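Local structure of alpha-L-rhamnosidase (Klebsiella oxytoca, 4XHC) at residues Arg52-Pro57 with Glu195-Thr200; Tyr106-Cys111 with Phe191-Val196; Ser364-Ala369 with Tyr420-Arg425; Asn464-Arg469 with Lys490-Ala495; His471-Leu476 with Asp483-Gln488. The protein hydrolyses terminal alpha-L-rhamnose residues from glycosides as a two-domain GH78 enzyme whose pocket binds rhamnose. All blocks are in the same frame, centred on the assembly; numbering follows the deposited sequence.

Interaction 1 (Arg52-Pro57 with Glu195-Thr200); sequences RQAHPP and EVNAVT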
# COMPACT_ATOMS: atom_id res chain seq x y z
N ARG A 52 4.91 -16.64 18.72
CA ARG A 52 5.39 -16.14 17.43
C ARG A 52 6.64 -16.94 17.07
O ARG A 52 7.50 -17.12 17.92
CB ARG A 52 5.66 -14.62 17.56
CG ARG A 52 6.47 -13.95 16.46
CD ARG A 52 6.59 -12.44 16.68
NE ARG A 52 5.28 -11.78 16.60
CZ ARG A 52 4.91 -10.86 15.69
NH1 ARG A 52 5.76 -10.41 14.76
NH2 ARG A 52 3.68 -10.36 15.74
N GLN A 53 6.73 -17.43 15.84
CA GLN A 53 7.84 -18.30 15.44
C GLN A 53 8.22 -18.18 13.96
O GLN A 53 7.38 -18.38 13.09
CB GLN A 53 7.47 -19.75 15.76
CG GLN A 53 8.52 -20.76 15.35
CD GLN A 53 8.41 -22.06 16.13
OE1 GLN A 53 7.35 -22.40 16.67
NE2 GLN A 53 9.51 -22.80 16.19
N ALA A 54 9.49 -17.88 13.69
CA ALA A 54 9.98 -17.61 12.32
C ALA A 54 10.11 -18.87 11.44
O ALA A 54 10.50 -19.93 11.92
CB ALA A 54 11.32 -16.89 12.37
N HIS A 55 9.81 -18.73 10.15
CA HIS A 55 9.97 -19.82 9.19
C HIS A 55 10.43 -19.30 7.84
O HIS A 55 9.85 -18.37 7.30
CB HIS A 55 8.64 -20.54 8.99
CG HIS A 55 8.31 -21.51 10.07
ND1 HIS A 55 7.35 -21.27 11.03
CD2 HIS A 55 8.81 -22.74 10.34
CE1 HIS A 55 7.26 -22.30 11.84
NE2 HIS A 55 8.14 -23.21 11.45
N PRO A 56 11.49 -19.92 7.27
CA PRO A 56 11.87 -19.54 5.92
C PRO A 56 11.05 -20.33 4.90
O PRO A 56 10.53 -21.39 5.25
CB PRO A 56 13.34 -19.95 5.86
CG PRO A 56 13.41 -21.15 6.75
CD PRO A 56 12.33 -21.01 7.79
N PRO A 57 10.95 -19.84 3.66
CA PRO A 57 10.28 -20.59 2.60
C PRO A 57 11.19 -21.67 2.06
O PRO A 57 12.37 -21.69 2.39
CB PRO A 57 10.00 -19.53 1.54
CG PRO A 57 11.03 -18.49 1.76
CD PRO A 57 11.49 -18.56 3.18
N GLU A 195 11.21 -14.20 5.35
CA GLU A 195 10.65 -15.14 6.32
C GLU A 195 9.25 -14.73 6.74
O GLU A 195 8.85 -13.59 6.55
CB GLU A 195 11.57 -15.28 7.54
CG GLU A 195 11.72 -14.03 8.40
CD GLU A 195 12.63 -14.23 9.61
OE1 GLU A 195 13.33 -15.27 9.68
OE2 GLU A 195 12.65 -13.35 10.49
N VAL A 196 8.51 -15.70 7.28
CA VAL A 196 7.20 -15.46 7.89
C VAL A 196 7.28 -15.74 9.38
O VAL A 196 7.84 -16.75 9.80
CB VAL A 196 6.08 -16.29 7.22
CG1 VAL A 196 6.26 -17.79 7.43
CG2 VAL A 196 4.72 -15.86 7.75
N ASN A 197 6.75 -14.81 10.18
CA ASN A 197 6.62 -14.98 11.62
C ASN A 197 5.23 -15.52 11.94
O ASN A 197 4.26 -14.77 11.97
CB ASN A 197 6.84 -13.64 12.35
CG ASN A 197 8.30 -13.22 12.39
OD1 ASN A 197 8.76 -12.42 11.58
ND2 ASN A 197 9.03 -13.74 13.37
N ALA A 198 5.13 -16.83 12.17
CA ALA A 198 3.83 -17.50 12.31
C ALA A 198 3.30 -17.43 13.74
O ALA A 198 4.06 -17.53 14.71
CB ALA A 198 3.94 -18.95 11.87
N VAL A 199 1.99 -17.28 13.87
CA VAL A 199 1.35 -17.12 15.17
C VAL A 199 0.23 -18.13 15.38
O VAL A 199 -0.41 -18.57 14.43
CB VAL A 199 0.78 -15.69 15.38
CG1 VAL A 199 1.90 -14.68 15.49
CG2 VAL A 199 -0.21 -15.30 14.28
N THR A 200 0.00 -18.44 16.66
CA THR A 200 -1.06 -19.33 17.11
C THR A 200 -1.10 -19.27 18.64
O THR A 200 -0.11 -18.90 19.27
CB THR A 200 -0.82 -20.79 16.66
OG1 THR A 200 -1.90 -21.63 17.08
CG2 THR A 200 0.50 -21.34 17.23
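Backbone hydrogen bonds join R52-H55 to V196-V199 as an antiparallel ladder. Q53 N to A198 O and A198 N to Q53 O are both 2.9 Å; H55 and V196 form the next such pair, with H55 N 2.8 Å from V196 O and V196 N 3.0 Å from H55 O. The non-hydrogen-bonded pair A54-N197 lies between these rungs and R52-V199 beyond Q53-A198; R52 CA and A54 CA make CA-H...O contacts to A198 O and V196 O. The ladder adds strand 51-55 to the border of the four-stranded antiparallel sheet in the N-terminal beta domain, with strand 106-115 on the other flank of 187-200. Side-chain packing differs between the two faces. On one, the methylene CG of R52 passes 4.0 Å from N197 ND2, the guanidinium and amide planes 32° apart, and A54 CB lies 3.7 Å from E195 OE1. On the other, H55 CB rests 4.0 Å from V196 CG1, while the methyl of A198 sits at the edge of the imidazole, 4.2 Å from H55 ND1; Y103 meets the same ring.

Interaction 2 (Tyr106-Cys111 with Phe191-Val196); sequences YLHFLC and FTQIEV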
# COMPACT_ATOMS: atom_id res chain seq x y z
N TYR A 106 3.11 -12.83 9.99
CA TYR A 106 3.60 -11.54 9.54
C TYR A 106 4.84 -11.72 8.68
O TYR A 106 5.73 -12.49 9.04
CB TYR A 106 3.88 -10.68 10.77
CG TYR A 106 2.63 -10.49 11.61
CD1 TYR A 106 2.31 -11.38 12.64
CD2 TYR A 106 1.74 -9.45 11.34
CE1 TYR A 106 1.15 -11.22 13.39
CE2 TYR A 106 0.58 -9.28 12.09
CZ TYR A 106 0.29 -10.16 13.11
OH TYR A 106 -0.86 -9.99 13.84
N LEU A 107 4.88 -11.03 7.55
CA LEU A 107 6.01 -11.11 6.60
C LEU A 107 7.18 -10.16 6.96
O LEU A 107 6.96 -8.99 7.30
CB LEU A 107 5.52 -10.80 5.19
CG LEU A 107 6.49 -11.12 4.05
CD1 LEU A 107 6.67 -12.61 3.85
CD2 LEU A 107 6.00 -10.49 2.75
N HIS A 108 8.40 -10.68 6.89
CA HIS A 108 9.63 -9.92 7.13
C HIS A 108 10.55 -10.18 5.95
O HIS A 108 10.71 -11.32 5.55
CB HIS A 108 10.29 -10.38 8.44
CG HIS A 108 11.65 -9.78 8.71
ND1 HIS A 108 12.76 -10.55 8.96
CD2 HIS A 108 12.06 -8.50 8.80
CE1 HIS A 108 13.80 -9.77 9.17
NE2 HIS A 108 13.40 -8.52 9.09
N PHE A 109 11.14 -9.13 5.38
CA PHE A 109 12.20 -9.31 4.37
C PHE A 109 13.21 -8.16 4.34
O PHE A 109 12.92 -7.06 4.78
CB PHE A 109 11.62 -9.55 2.97
CG PHE A 109 10.87 -8.38 2.41
CD1 PHE A 109 11.55 -7.31 1.83
CD2 PHE A 109 9.48 -8.34 2.45
CE1 PHE A 109 10.86 -6.23 1.32
CE2 PHE A 109 8.79 -7.26 1.94
CZ PHE A 109 9.48 -6.20 1.37
N LEU A 110 14.40 -8.44 3.83
CA LEU A 110 15.42 -7.43 3.61
C LEU A 110 15.69 -7.34 2.13
O LEU A 110 15.70 -8.36 1.45
CB LEU A 110 16.74 -7.80 4.31
CG LEU A 110 16.82 -8.05 5.82
CD1 LEU A 110 18.28 -8.07 6.25
CD2 LEU A 110 16.06 -7.00 6.62
N CYS A 111 15.94 -6.14 1.64
CA CYS A 111 16.36 -5.97 0.25
C CYS A 111 17.26 -4.76 0.08
O CYS A 111 17.27 -3.86 0.92
CB CYS A 111 15.15 -5.90 -0.69
SG CYS A 111 14.08 -4.46 -0.47
N PHE A 191 16.83 -9.15 -3.17
CA PHE A 191 16.36 -9.60 -1.86
C PHE A 191 17.42 -10.46 -1.20
O PHE A 191 18.05 -11.27 -1.87
CB PHE A 191 15.08 -10.40 -2.00
CG PHE A 191 13.91 -9.58 -2.46
CD1 PHE A 191 13.71 -9.34 -3.80
CD2 PHE A 191 13.04 -9.03 -1.54
CE1 PHE A 191 12.65 -8.57 -4.22
CE2 PHE A 191 11.97 -8.26 -1.95
CZ PHE A 191 11.77 -8.03 -3.30
N THR A 192 17.66 -10.27 0.09
CA THR A 192 18.68 -11.06 0.81
C THR A 192 18.09 -11.98 1.88
O THR A 192 18.78 -12.87 2.36
CB THR A 192 19.78 -10.17 1.44
OG1 THR A 192 19.26 -9.44 2.56
CG2 THR A 192 20.36 -9.19 0.41
N GLN A 193 16.83 -11.76 2.28
CA GLN A 193 16.21 -12.62 3.27
C GLN A 193 14.72 -12.47 3.23
O GLN A 193 14.22 -11.36 3.08
CB GLN A 193 16.71 -12.28 4.67
CG GLN A 193 15.85 -12.86 5.79
CD GLN A 193 16.49 -12.71 7.16
OE1 GLN A 193 17.41 -11.89 7.36
NE2 GLN A 193 15.99 -13.48 8.12
N ILE A 194 14.00 -13.58 3.35
CA ILE A 194 12.55 -13.55 3.43
C ILE A 194 12.09 -14.59 4.44
O ILE A 194 12.52 -15.74 4.38
CB ILE A 194 11.90 -13.86 2.08
CG1 ILE A 194 12.45 -12.92 0.99
CG2 ILE A 194 10.38 -13.74 2.19
CD1 ILE A 194 11.76 -13.03 -0.36
N GLU A 195 11.21 -14.20 5.35
CA GLU A 195 10.65 -15.14 6.32
C GLU A 195 9.25 -14.73 6.74
O GLU A 195 8.85 -13.59 6.55
CB GLU A 195 11.57 -15.28 7.54
CG GLU A 195 11.72 -14.03 8.40
CD GLU A 195 12.63 -14.23 9.61
OE1 GLU A 195 13.33 -15.27 9.68
OE2 GLU A 195 12.65 -13.35 10.49
N VAL A 196 8.51 -15.70 7.28
CA VAL A 196 7.20 -15.46 7.89
C VAL A 196 7.28 -15.74 9.38
O VAL A 196 7.84 -16.75 9.80
CB VAL A 196 6.08 -16.29 7.22
CG1 VAL A 196 6.26 -17.79 7.43
CG2 VAL A 196 4.72 -15.86 7.75
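A beta bulge interrupts the pairing of Y106-C111 with F191-V196: L110 faces Q193, yet C111 faces F191, so the register slips by one residue. At the slip L110 O accepts from T192 N (3.1 Å), while L110 N still bonds to Q193 O. Beyond it, H108 and E195 form a regular hydrogen-bonded pair, and their side chains run side by side in the same direction. H108 ND1 donates to E195 OE2 at 3.2 Å, a bent bond (140° at the hydrogen) that reaches the oxygen from above the carboxylate plane. H108 NE2 is held by E164, so the imidazole spans two carboxylates and is probably kept protonated in part. On the opposite, buried face, the edge of F191 is turned to the face of F109 in an offset edge-to-face pair, centroids 5.7 Å apart and planes at 64°. C111 CB lies over one face of F191. Side chains alternating between a buried apolar face and a more exposed, mostly polar one are typical of an antiparallel sheet with one side on a core, here in the N-terminal beta domain.

Interaction 3 (Ser364-Ala369 with Tyr420-Arg425); sequences SLNKQA and YVSGAR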
# COMPACT_ATOMS: atom_id res chain seq x y z
N SER A 364 -30.30 -23.76 -2.51
CA SER A 364 -31.56 -24.40 -2.88
C SER A 364 -32.15 -25.27 -1.75
O SER A 364 -33.10 -26.02 -1.98
CB SER A 364 -31.34 -25.24 -4.14
OG SER A 364 -30.54 -26.38 -3.84
N LEU A 365 -31.58 -25.21 -0.55
CA LEU A 365 -31.99 -26.13 0.52
C LEU A 365 -33.16 -25.55 1.28
O LEU A 365 -33.05 -24.47 1.83
CB LEU A 365 -30.83 -26.39 1.50
CG LEU A 365 -31.13 -27.20 2.78
CD1 LEU A 365 -31.65 -28.59 2.46
CD2 LEU A 365 -29.89 -27.32 3.65
N ASN A 366 -34.28 -26.27 1.31
CA ASN A 366 -35.34 -25.95 2.25
C ASN A 366 -34.97 -26.43 3.63
O ASN A 366 -34.68 -27.61 3.83
CB ASN A 366 -36.67 -26.57 1.86
CG ASN A 366 -37.78 -26.17 2.83
OD1 ASN A 366 -37.93 -26.76 3.90
ND2 ASN A 366 -38.51 -25.12 2.48
N LYS A 367 -35.02 -25.53 4.60
CA LYS A 367 -34.38 -25.78 5.89
C LYS A 367 -35.29 -26.23 7.04
O LYS A 367 -34.81 -26.49 8.13
CB LYS A 367 -33.60 -24.52 6.28
CG LYS A 367 -32.31 -24.44 5.49
CD LYS A 367 -31.83 -23.02 5.33
CE LYS A 367 -30.52 -23.01 4.57
NZ LYS A 367 -29.77 -21.79 4.91
N GLN A 368 -36.58 -26.36 6.78
CA GLN A 368 -37.54 -26.65 7.85
C GLN A 368 -37.26 -27.93 8.63
O GLN A 368 -37.22 -27.91 9.84
CB GLN A 368 -38.95 -26.71 7.28
CG GLN A 368 -39.97 -27.25 8.24
CD GLN A 368 -41.37 -27.19 7.68
OE1 GLN A 368 -41.69 -27.82 6.66
NE2 GLN A 368 -42.24 -26.44 8.35
N ALA A 369 -37.09 -29.04 7.93
CA ALA A 369 -36.90 -30.34 8.58
C ALA A 369 -35.58 -30.40 9.37
O ALA A 369 -35.55 -30.90 10.48
CB ALA A 369 -36.95 -31.47 7.57
N TYR A 420 -37.50 -38.09 5.23
CA TYR A 420 -38.28 -36.94 5.68
C TYR A 420 -38.34 -35.89 4.56
O TYR A 420 -37.35 -35.67 3.86
CB TYR A 420 -37.66 -36.33 6.94
CG TYR A 420 -37.68 -37.23 8.17
CD1 TYR A 420 -38.81 -37.32 8.98
CD2 TYR A 420 -36.56 -37.98 8.52
CE1 TYR A 420 -38.82 -38.14 10.10
CE2 TYR A 420 -36.56 -38.80 9.63
CZ TYR A 420 -37.69 -38.87 10.43
OH TYR A 420 -37.69 -39.69 11.54
N VAL A 421 -39.49 -35.25 4.40
CA VAL A 421 -39.64 -34.13 3.49
C VAL A 421 -39.60 -32.79 4.24
O VAL A 421 -39.79 -32.74 5.45
CB VAL A 421 -40.94 -34.24 2.67
CG1 VAL A 421 -40.98 -35.55 1.91
CG2 VAL A 421 -42.18 -34.10 3.54
N SER A 422 -39.34 -31.71 3.51
CA SER A 422 -39.16 -30.39 4.11
C SER A 422 -39.84 -29.29 3.28
O SER A 422 -39.69 -29.24 2.05
CB SER A 422 -37.66 -30.10 4.26
OG SER A 422 -37.41 -28.95 5.04
N GLY A 423 -40.60 -28.43 3.95
CA GLY A 423 -41.28 -27.31 3.31
C GLY A 423 -42.55 -27.67 2.57
O GLY A 423 -42.86 -28.84 2.38
N ALA A 424 -43.27 -26.64 2.13
CA ALA A 424 -44.52 -26.80 1.38
C ALA A 424 -44.38 -27.61 0.08
O ALA A 424 -45.33 -28.26 -0.32
CB ALA A 424 -45.13 -25.45 1.09
N ARG A 425 -43.23 -27.58 -0.57
CA ARG A 425 -43.03 -28.39 -1.78
C ARG A 425 -42.38 -29.77 -1.50
O ARG A 425 -41.97 -30.47 -2.43
CB ARG A 425 -42.25 -27.59 -2.82
CG ARG A 425 -43.14 -26.80 -3.75
CD ARG A 425 -42.43 -25.62 -4.40
NE ARG A 425 -41.07 -25.96 -4.88
CZ ARG A 425 -40.80 -26.67 -5.99
NH1 ARG A 425 -41.79 -27.15 -6.74
NH2 ARG A 425 -39.54 -26.90 -6.34
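S422 points its hydroxyl into the turn that leads into helix 368-389, where N366 and A369 receive it from two directions. With its OG anti to the backbone N (chi1 -170°), S422 OG donates its hydrogen to N366 OD1, in the carbonyl plane and on a lone pair. The same S422 OG accepts from A369 N at 2.9 Å, nearly straight at 170°, so the hydroxyl is both donor and acceptor. N366 OD1 has a second donor in Q368 N, 3.2 Å away and above the carbonyl plane, the capping bond for the start of the helix. The extended chain of Q368 presents OE1 to G423 N at 3.0 Å, the donor tilted 27° from the carbonyl plane. The methyl of A369 packs on S422, 3.7 Å between the two CB atoms. The outer amide groups are tied back as well: N366 ND2 bonds to D351, and Q368 NE2 to the carbonyl of V349. In this part of the helical glycosidase domain K367, between N366 and Q368, bonds through NZ to the carbonyl of F358, a residue of the rhamnose pocket. The chemistry is that of a small hydrogen-bond network: one serine hydroxyl and two side-chain amides satisfy backbone N-H groups of the first helical turn and of the loop after strand 419-420, fixing each to the other with no salt bridge between the two segments.

Interaction 4 (Asn464-Arg469 with Lys490-Ala495); sequences NTPYLR and KAYWGA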
# COMPACT_ATOMS: atom_id res chain seq x y z
N ASN A 464 -22.63 -29.58 0.70
CA ASN A 464 -21.59 -28.74 0.10
C ASN A 464 -20.39 -28.45 1.00
O ASN A 464 -19.43 -27.85 0.53
CB ASN A 464 -22.19 -27.41 -0.34
CG ASN A 464 -22.90 -27.49 -1.68
OD1 ASN A 464 -22.80 -28.47 -2.41
ND2 ASN A 464 -23.65 -26.44 -1.99
N THR A 465 -20.43 -28.84 2.27
CA THR A 465 -19.35 -28.48 3.18
C THR A 465 -18.91 -29.64 4.07
O THR A 465 -19.71 -30.52 4.39
CB THR A 465 -19.75 -27.30 4.09
OG1 THR A 465 -20.92 -27.65 4.85
CG2 THR A 465 -20.05 -26.07 3.26
N PRO A 466 -17.64 -29.66 4.48
CA PRO A 466 -17.26 -30.63 5.48
C PRO A 466 -17.98 -30.41 6.81
O PRO A 466 -18.03 -31.32 7.64
CB PRO A 466 -15.75 -30.42 5.62
CG PRO A 466 -15.33 -29.76 4.37
CD PRO A 466 -16.48 -28.90 3.99
N TYR A 467 -18.53 -29.22 7.03
CA TYR A 467 -19.38 -28.94 8.20
C TYR A 467 -20.58 -29.89 8.25
O TYR A 467 -20.83 -30.54 9.27
CB TYR A 467 -19.86 -27.49 8.17
CG TYR A 467 -20.81 -27.09 9.27
CD1 TYR A 467 -20.37 -26.91 10.57
CD2 TYR A 467 -22.15 -26.87 9.00
CE1 TYR A 467 -21.23 -26.54 11.58
CE2 TYR A 467 -23.03 -26.49 10.01
CZ TYR A 467 -22.56 -26.33 11.31
OH TYR A 467 -23.41 -25.96 12.33
N LEU A 468 -21.33 -29.97 7.16
CA LEU A 468 -22.49 -30.85 7.11
C LEU A 468 -22.06 -32.31 7.06
O LEU A 468 -22.74 -33.17 7.60
CB LEU A 468 -23.39 -30.53 5.92
CG LEU A 468 -24.69 -31.32 5.85
CD1 LEU A 468 -25.44 -31.25 7.17
CD2 LEU A 468 -25.57 -30.79 4.74
N ARG A 469 -20.94 -32.58 6.42
CA ARG A 469 -20.44 -33.95 6.35
C ARG A 469 -20.08 -34.48 7.71
O ARG A 469 -20.25 -35.66 7.98
CB ARG A 469 -19.23 -34.02 5.44
CG ARG A 469 -19.55 -33.75 3.99
CD ARG A 469 -19.49 -35.01 3.18
NE ARG A 469 -19.75 -34.76 1.77
CZ ARG A 469 -19.67 -35.69 0.82
NH1 ARG A 469 -19.33 -36.93 1.15
NH2 ARG A 469 -19.91 -35.39 -0.45
N LYS A 490 -12.36 -41.40 4.78
CA LYS A 490 -11.32 -41.62 3.79
C LYS A 490 -11.68 -41.11 2.39
O LYS A 490 -10.83 -40.54 1.70
CB LYS A 490 -10.99 -43.10 3.70
CG LYS A 490 -10.30 -43.66 4.93
CD LYS A 490 -9.98 -45.13 4.71
CE LYS A 490 -9.08 -45.66 5.79
NZ LYS A 490 -9.03 -47.14 5.69
N ALA A 491 -12.91 -41.36 1.96
CA ALA A 491 -13.34 -40.97 0.61
C ALA A 491 -13.40 -39.45 0.45
O ALA A 491 -12.94 -38.91 -0.55
CB ALA A 491 -14.69 -41.58 0.29
N TYR A 492 -13.95 -38.77 1.45
CA TYR A 492 -14.16 -37.33 1.39
C TYR A 492 -12.91 -36.52 1.78
O TYR A 492 -12.32 -35.85 0.95
CB TYR A 492 -15.35 -36.95 2.26
CG TYR A 492 -15.78 -35.50 2.19
CD1 TYR A 492 -16.40 -34.99 1.06
CD2 TYR A 492 -15.60 -34.65 3.28
CE1 TYR A 492 -16.80 -33.67 1.01
CE2 TYR A 492 -16.00 -33.33 3.23
CZ TYR A 492 -16.60 -32.84 2.10
OH TYR A 492 -17.00 -31.52 2.09
N TRP A 493 -12.49 -36.60 3.05
CA TRP A 493 -11.30 -35.87 3.50
C TRP A 493 -10.01 -36.39 2.86
O TRP A 493 -9.09 -35.61 2.62
CB TRP A 493 -11.17 -35.92 5.01
CG TRP A 493 -12.10 -34.98 5.75
CD1 TRP A 493 -11.84 -33.71 6.13
CD2 TRP A 493 -13.42 -35.27 6.21
NE1 TRP A 493 -12.91 -33.18 6.79
CE2 TRP A 493 -13.89 -34.12 6.87
CE3 TRP A 493 -14.25 -36.40 6.15
CZ2 TRP A 493 -15.15 -34.06 7.45
CZ3 TRP A 493 -15.51 -36.33 6.72
CH2 TRP A 493 -15.95 -35.17 7.35
N GLY A 494 -9.94 -37.68 2.57
CA GLY A 494 -8.80 -38.24 1.83
C GLY A 494 -8.64 -37.66 0.43
O GLY A 494 -7.52 -37.57 -0.09
N ALA A 495 -9.76 -37.27 -0.18
CA ALA A 495 -9.75 -36.62 -1.49
C ALA A 495 -9.05 -35.26 -1.43
O ALA A 495 -8.26 -34.93 -2.31
CB ALA A 495 -11.16 -36.45 -2.03
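R469 is bent at chi2 (-107°), and Y492 sets its CG anti to the backbone N (chi1 -174°); together these torsions bring the arginine chain over one face of the phenol. R469 CD stands almost on the ring normal, 3.5 Å from the centroid of Y492, as a CH-pi contact. Farther along, the guanidinium spreads over the CD1-CE1 side of the ring with its plane only 14° from that of the phenol, R469 NE lying 3.2 Å from Y492 CE1. The two planes are thus nearly parallel, the ring face being shared by the aliphatic stem and the guanidinium. P466 meets the same ring at its edge, crossing at about a right angle, with P466 CB 3.8 Å from Y492 CE2. The phenol OH of Y492 lies beside the proline ring, 3.3 Å from P466 CD, and has its hydrogen-bond partner in the carbonyl of F508. The six-membered ring of W493 also touches both residues: P466 CB is 4.1 Å from W493 CZ2, and R469 CB is 4.0 Å from W493 CH2. W493 NE1 in turn bonds to the carbonyl of S531. T465 caps the helix through L468 N and also bonds to D360. The contact packs the first turn of helix 466-478 on the later part of helix 482-498, within the hairpin glycosidase domain; helix 214-230 meets W493 through I219, and helix 302-319 touches Y467.

Interaction 5 (His471-Leu476 with Asp483-Gln488); sequences HYIAAL and DEAIAQ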
# COMPACT_ATOMS: atom_id res chain seq x y z
N HIS A 471 -21.66 -34.11 10.34
CA HIS A 471 -22.88 -34.61 10.95
C HIS A 471 -23.32 -35.92 10.33
O HIS A 471 -23.86 -36.77 11.02
CB HIS A 471 -23.97 -33.54 10.87
CG HIS A 471 -23.61 -32.29 11.61
ND1 HIS A 471 -22.90 -31.27 11.02
CD2 HIS A 471 -23.82 -31.92 12.89
CE1 HIS A 471 -22.70 -30.31 11.91
NE2 HIS A 471 -23.24 -30.69 13.05
N TYR A 472 -23.08 -36.08 9.04
CA TYR A 472 -23.31 -37.34 8.35
C TYR A 472 -22.49 -38.45 9.01
O TYR A 472 -22.99 -39.56 9.26
CB TYR A 472 -22.94 -37.19 6.88
CG TYR A 472 -23.04 -38.44 6.05
CD1 TYR A 472 -24.15 -39.27 6.11
CD2 TYR A 472 -22.01 -38.78 5.17
CE1 TYR A 472 -24.24 -40.41 5.34
CE2 TYR A 472 -22.09 -39.92 4.39
CZ TYR A 472 -23.20 -40.73 4.48
OH TYR A 472 -23.27 -41.86 3.71
N ILE A 473 -21.23 -38.15 9.32
CA ILE A 473 -20.35 -39.12 10.00
C ILE A 473 -20.89 -39.47 11.38
O ILE A 473 -20.91 -40.64 11.77
CB ILE A 473 -18.90 -38.59 10.14
CG1 ILE A 473 -18.28 -38.34 8.76
CG2 ILE A 473 -18.04 -39.56 10.92
CD1 ILE A 473 -18.39 -39.51 7.80
N ALA A 474 -21.30 -38.45 12.12
CA ALA A 474 -21.83 -38.65 13.46
C ALA A 474 -23.07 -39.53 13.44
O ALA A 474 -23.23 -40.40 14.31
CB ALA A 474 -22.15 -37.31 14.10
N ALA A 475 -23.93 -39.30 12.44
CA ALA A 475 -25.15 -40.09 12.29
C ALA A 475 -24.83 -41.55 11.96
O ALA A 475 -25.47 -42.46 12.49
CB ALA A 475 -26.05 -39.49 11.22
N LEU A 476 -23.83 -41.78 11.12
CA LEU A 476 -23.41 -43.15 10.82
C LEU A 476 -22.97 -43.87 12.09
O LEU A 476 -23.42 -44.97 12.37
CB LEU A 476 -22.29 -43.17 9.77
CG LEU A 476 -22.72 -42.80 8.35
CD1 LEU A 476 -21.50 -42.54 7.47
CD2 LEU A 476 -23.58 -43.89 7.73
N ASP A 483 -17.84 -49.17 10.15
CA ASP A 483 -17.04 -49.39 8.94
C ASP A 483 -17.39 -48.38 7.83
O ASP A 483 -16.51 -47.90 7.12
CB ASP A 483 -17.20 -50.82 8.43
CG ASP A 483 -16.52 -51.85 9.33
OD1 ASP A 483 -15.40 -51.58 9.83
OD2 ASP A 483 -17.09 -52.95 9.51
N GLU A 484 -18.68 -48.06 7.72
CA GLU A 484 -19.17 -47.10 6.73
C GLU A 484 -18.68 -45.68 7.04
O GLU A 484 -18.43 -44.90 6.13
CB GLU A 484 -20.71 -47.12 6.66
CG GLU A 484 -21.34 -48.39 6.06
CD GLU A 484 -21.27 -49.64 6.96
OE1 GLU A 484 -20.87 -49.56 8.15
OE2 GLU A 484 -21.63 -50.73 6.46
N ALA A 485 -18.57 -45.35 8.32
CA ALA A 485 -18.04 -44.05 8.76
C ALA A 485 -16.55 -43.89 8.46
O ALA A 485 -16.10 -42.80 8.12
CB ALA A 485 -18.29 -43.84 10.24
N ILE A 486 -15.79 -44.97 8.63
CA ILE A 486 -14.37 -44.95 8.30
C ILE A 486 -14.19 -44.75 6.80
O ILE A 486 -13.45 -43.86 6.39
CB ILE A 486 -13.65 -46.24 8.75
CG1 ILE A 486 -13.56 -46.30 10.28
CG2 ILE A 486 -12.25 -46.33 8.15
CD1 ILE A 486 -13.29 -47.68 10.84
N ALA A 487 -14.88 -45.55 5.99
CA ALA A 487 -14.79 -45.43 4.53
C ALA A 487 -15.16 -44.02 4.03
O ALA A 487 -14.59 -43.54 3.04
CB ALA A 487 -15.67 -46.47 3.87
N GLN A 488 -16.10 -43.38 4.72
CA GLN A 488 -16.57 -42.04 4.35
C GLN A 488 -15.62 -40.92 4.71
O GLN A 488 -15.56 -39.91 4.01
CB GLN A 488 -17.94 -41.76 4.99
CG GLN A 488 -19.10 -42.22 4.13
CD GLN A 488 -19.11 -41.54 2.79
OE1 GLN A 488 -19.40 -42.18 1.78
NE2 GLN A 488 -18.78 -40.24 2.76
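I473, L476 and Y472 meet A485 and Q488 across the helix pair. The delta methyl of I473 reaches across to the stem of the glutamine, CD1 lying 3.6 Å from Q488 CB, and I473 CG2 is 4.3 Å from A485 CB. L476 packs against the same small residue, with 4.1 Å between L476 CB and A485 CB, while L476 CD1 sits 4.1 Å from Q488 CG. Q488 is bent at chi2 (-60°), which carries its amide to the rim of Y472: Q488 NE2 is 3.7 Å from Y472 CE2 and in the plane of the ring, with the two planes 63° apart. This is edge contact between an amide and an aromatic ring. The short segments run antiparallel, at 159°, with axes 9.0 Å apart, as expected for an alpha-hairpin whose helices, 466-478 and 482-498, are joined by a brief turn. Such hairpins build the (alpha/alpha)6 barrel of GH78 catalytic domains. L476 CD1 also lies over one face of Y472, toward its rim; behind this shell W430 meets that ring edge-to-face. M451 of helix 444-456 packs on both Y472 and L476. The carboxylate of E484 turns away from the contact to a salt bridge with R452.

Interactions 1 and 2 share strand 187-200 and dress its two flanks in one sheet of the N-terminal domain; both are partly buried and rest on backbone ladders, the second adding a histidine-carboxylate bond and a buried aromatic pair. Interactions 4 and 5 use the same helix pair, 466-478 with 482-498, and touch through R469 with Q488 and W493 with I473. Both are buried and depend on side-chain packing, with an arginine over an aromatic face in interaction 4 and mainly aliphatic groups in interaction 5. Interaction 3 is partly buried, joins a helix start to a loop, and relies on polar side chains; its nearest atoms are about 6 Å from interaction 4. Interactions 2 and 3 lie on opposite sides of the chain's centre.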